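Local structure of ASCH domain-containing protein (Pyrococcus horikoshii, 2Z0T) at residues S58-M63 against Q88-E93. The protein is of unconfirmed function but, as an ASCH-domain protein related to the PUA-like folds, probably binds RNA. Residues are numbered along the deposited sequence; the frame is centred on the assembly and turned at random.
Sequences SSFKEM and QFYDEE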
loop_
_atom_site.group_PDB
_atom_site.type_symbol
_atom_site.label_atom_id
_atom_site.label_comp_id
_atom_site.label_asym_id
_atom_site.label_seq_id
_atom_site.Cartn_x
_atom_site.Cartn_y
_atom_site.Cartn_z
ATOM N N SER A 58 1.148 -9.411 -9.737
ATOM C CA SER A 58 2.093 -9.126 -10.805
ATOM C C SER A 58 1.992 -7.668 -11.252
ATOM O O SER A 58 2.896 -7.156 -11.909
ATOM C CB SER A 58 1.831 -10.043 -12.005
ATOM O OG SER A 58 0.593 -9.726 -12.614
ATOM N N SER A 59 0.899 -6.999 -10.891
ATOM C CA SER A 59 0.703 -5.608 -11.293
ATOM C C SER A 59 -0.237 -4.837 -10.376
ATOM O O SER A 59 -0.985 -5.424 -9.591
ATOM C CB SER A 59 0.146 -5.551 -12.718
ATOM O OG SER A 59 -1.196 -6.011 -12.752
ATOM N N PHE A 60 -0.202 -3.512 -10.491
ATOM C CA PHE A 60 -1.070 -2.661 -9.693
ATOM C C PHE A 60 -2.517 -2.864 -10.125
ATOM O O PHE A 60 -3.429 -2.833 -9.306
ATOM C CB PHE A 60 -0.664 -1.192 -9.856
ATOM C CG PHE A 60 0.618 -0.843 -9.150
ATOM C CD1 PHE A 60 0.694 -0.897 -7.760
ATOM C CD2 PHE A 60 1.755 -0.491 -9.871
ATOM C CE1 PHE A 60 1.888 -0.608 -7.096
ATOM C CE2 PHE A 60 2.954 -0.202 -9.218
ATOM C CZ PHE A 60 3.020 -0.261 -7.826
ATOM N N LYS A 61 -2.719 -3.075 -11.422
ATOM C CA LYS A 61 -4.056 -3.304 -11.955
ATOM C C LYS A 61 -4.697 -4.519 -11.276
ATOM O O LYS A 61 -5.812 -4.434 -10.762
ATOM C CB LYS A 61 -3.979 -3.528 -13.469
ATOM C CG LYS A 61 -5.307 -3.867 -14.141
ATOM C CD LYS A 61 -5.123 -3.994 -15.648
ATOM C CE LYS A 61 -6.405 -4.429 -16.346
ATOM N NZ LYS A 61 -6.798 -5.822 -15.985
ATOM N N GLU A 62 -3.987 -5.641 -11.269
ATOM C CA GLU A 62 -4.502 -6.861 -10.651
ATOM C C GLU A 62 -4.697 -6.710 -9.148
ATOM O O GLU A 62 -5.682 -7.196 -8.592
ATOM C CB GLU A 62 -3.569 -8.038 -10.943
ATOM C CG GLU A 62 -3.598 -8.461 -12.402
ATOM C CD GLU A 62 -2.749 -9.681 -12.673
ATOM O OE1 GLU A 62 -3.003 -10.733 -12.049
ATOM O OE2 GLU A 62 -1.830 -9.588 -13.514
ATOM N N MET A 63 -3.760 -6.034 -8.492
ATOM C CA MET A 63 -3.863 -5.811 -7.057
ATOM C C MET A 63 -5.134 -5.015 -6.753
ATOM O O MET A 63 -5.898 -5.373 -5.859
ATOM C CB MET A 63 -2.624 -5.058 -6.550
ATOM C CG MET A 63 -2.589 -4.821 -5.040
ATOM S SD MET A 63 -3.424 -3.301 -4.532
ATOM C CE MET A 63 -2.239 -2.092 -5.125
ATOM N N GLN A 88 2.778 7.516 -10.851
ATOM C CA GLN A 88 3.448 8.744 -10.449
ATOM C C GLN A 88 4.599 8.404 -9.506
ATOM O O GLN A 88 5.566 9.158 -9.390
ATOM C CB GLN A 88 2.460 9.681 -9.751
ATOM C CG GLN A 88 1.215 9.976 -10.573
ATOM C CD GLN A 88 1.543 10.422 -11.987
ATOM O OE1 GLN A 88 2.250 11.413 -12.191
ATOM N NE2 GLN A 88 1.033 9.689 -12.974
ATOM N N PHE A 89 4.491 7.253 -8.847
ATOM C CA PHE A 89 5.508 6.796 -7.904
ATOM C C PHE A 89 6.412 5.708 -8.470
ATOM O O PHE A 89 7.620 5.707 -8.233
ATOM C CB PHE A 89 4.858 6.210 -6.644
ATOM C CG PHE A 89 3.963 7.158 -5.909
ATOM C CD1 PHE A 89 4.478 8.299 -5.304
ATOM C CD2 PHE A 89 2.605 6.885 -5.780
ATOM C CE1 PHE A 89 3.652 9.154 -4.578
ATOM C CE2 PHE A 89 1.771 7.731 -5.059
ATOM C CZ PHE A 89 2.296 8.868 -4.456
ATOM N N TYR A 90 5.816 4.777 -9.210
ATOM C CA TYR A 90 6.556 3.638 -9.738
ATOM C C TYR A 90 6.445 3.432 -11.242
ATOM O O TYR A 90 5.346 3.374 -11.791
ATOM C CB TYR A 90 6.068 2.372 -9.030
ATOM C CG TYR A 90 5.838 2.562 -7.546
ATOM C CD1 TYR A 90 6.905 2.798 -6.682
ATOM C CD2 TYR A 90 4.550 2.520 -7.006
ATOM C CE1 TYR A 90 6.701 2.987 -5.318
ATOM C CE2 TYR A 90 4.335 2.709 -5.638
ATOM C CZ TYR A 90 5.416 2.944 -4.803
ATOM O OH TYR A 90 5.214 3.161 -3.458
ATOM N N ASP A 91 7.594 3.290 -11.895
ATOM C CA ASP A 91 7.626 3.076 -13.337
ATOM C C ASP A 91 7.308 1.626 -13.677
ATOM O O ASP A 91 7.439 0.730 -12.840
ATOM C CB ASP A 91 8.996 3.436 -13.912
ATOM C CG ASP A 91 10.127 2.722 -13.211
ATOM O OD1 ASP A 91 10.603 3.241 -12.181
ATOM O OD2 ASP A 91 10.530 1.636 -13.679
ATOM N N GLU A 92 6.908 1.407 -14.923
ATOM C CA GLU A 92 6.547 0.082 -15.405
ATOM C C GLU A 92 7.680 -0.940 -15.321
ATOM O O GLU A 92 7.435 -2.117 -15.062
ATOM C CB GLU A 92 6.041 0.190 -16.841
ATOM C CG GLU A 92 4.909 1.194 -16.995
ATOM C CD GLU A 92 4.561 1.465 -18.445
ATOM O OE1 GLU A 92 3.986 0.571 -19.101
ATOM O OE2 GLU A 92 4.871 2.573 -18.929
ATOM N N GLU A 93 8.918 -0.509 -15.540
ATOM C CA GLU A 93 10.037 -1.444 -15.465
ATOM C C GLU A 93 10.168 -2.039 -14.064
ATOM O O GLU A 93 10.397 -3.241 -13.911
ATOM C CB GLU A 93 11.344 -0.759 -15.866
ATOM C CG GLU A 93 11.508 -0.582 -17.368
ATOM C CD GLU A 93 11.518 -1.908 -18.112
ATOM O OE1 GLU A 93 12.336 -2.783 -17.757
ATOM O OE2 GLU A 93 10.713 -2.072 -19.053
#
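F60 and Y90 carry this contact between them, one aromatic ring meeting another at the rims and illustrating how the first residue of one helix and the loop leading into another can be joined by a single side-chain pair. The far end of the phenylalanine does the touching: its CZ comes to 3.3 Å from CD2 of Y90, and its CE2 lies 4.0 Å from the tyrosine CB. The ring planes are only 15° apart, yet with centroids separated by 5.5 Å neither ring lies over the face of the other, and no hydrogen bond links the segments. In F60, CG stands anti to the carbonyl carbon (chi1 -73°), which sends the ring out from the first turn of helix 60-67 to Y90. The tyrosine has one face occupied by its own neighbour, F89, whose CB sits 3.5 Å above the centre of the ring.

Both segments use the N-cap motif. S59 OG accepts from E62 N at 3.2 Å in a nearly straight bond (170°), and D91 OD2 receives R94 N at the start of helix 92-98. F60 opens the first of these helices and Y90 directly precedes the cap of the second, in the alpha/beta ASCH domain, at the flank of its mixed sheet: L26 of the edge strand 22-26 touches both side chains, while V100 of strand 100-107 packs on F60. The F60 ring stacks instead on Y86 of helix 79-87, and F60 N donates a hydrogen bond to OE2 of E95 in helix 92-98. With an alanine here in place of F60, the ring is gone, and Y90 CD2 would probably lose its apolar partner and Y86 its stacking partner.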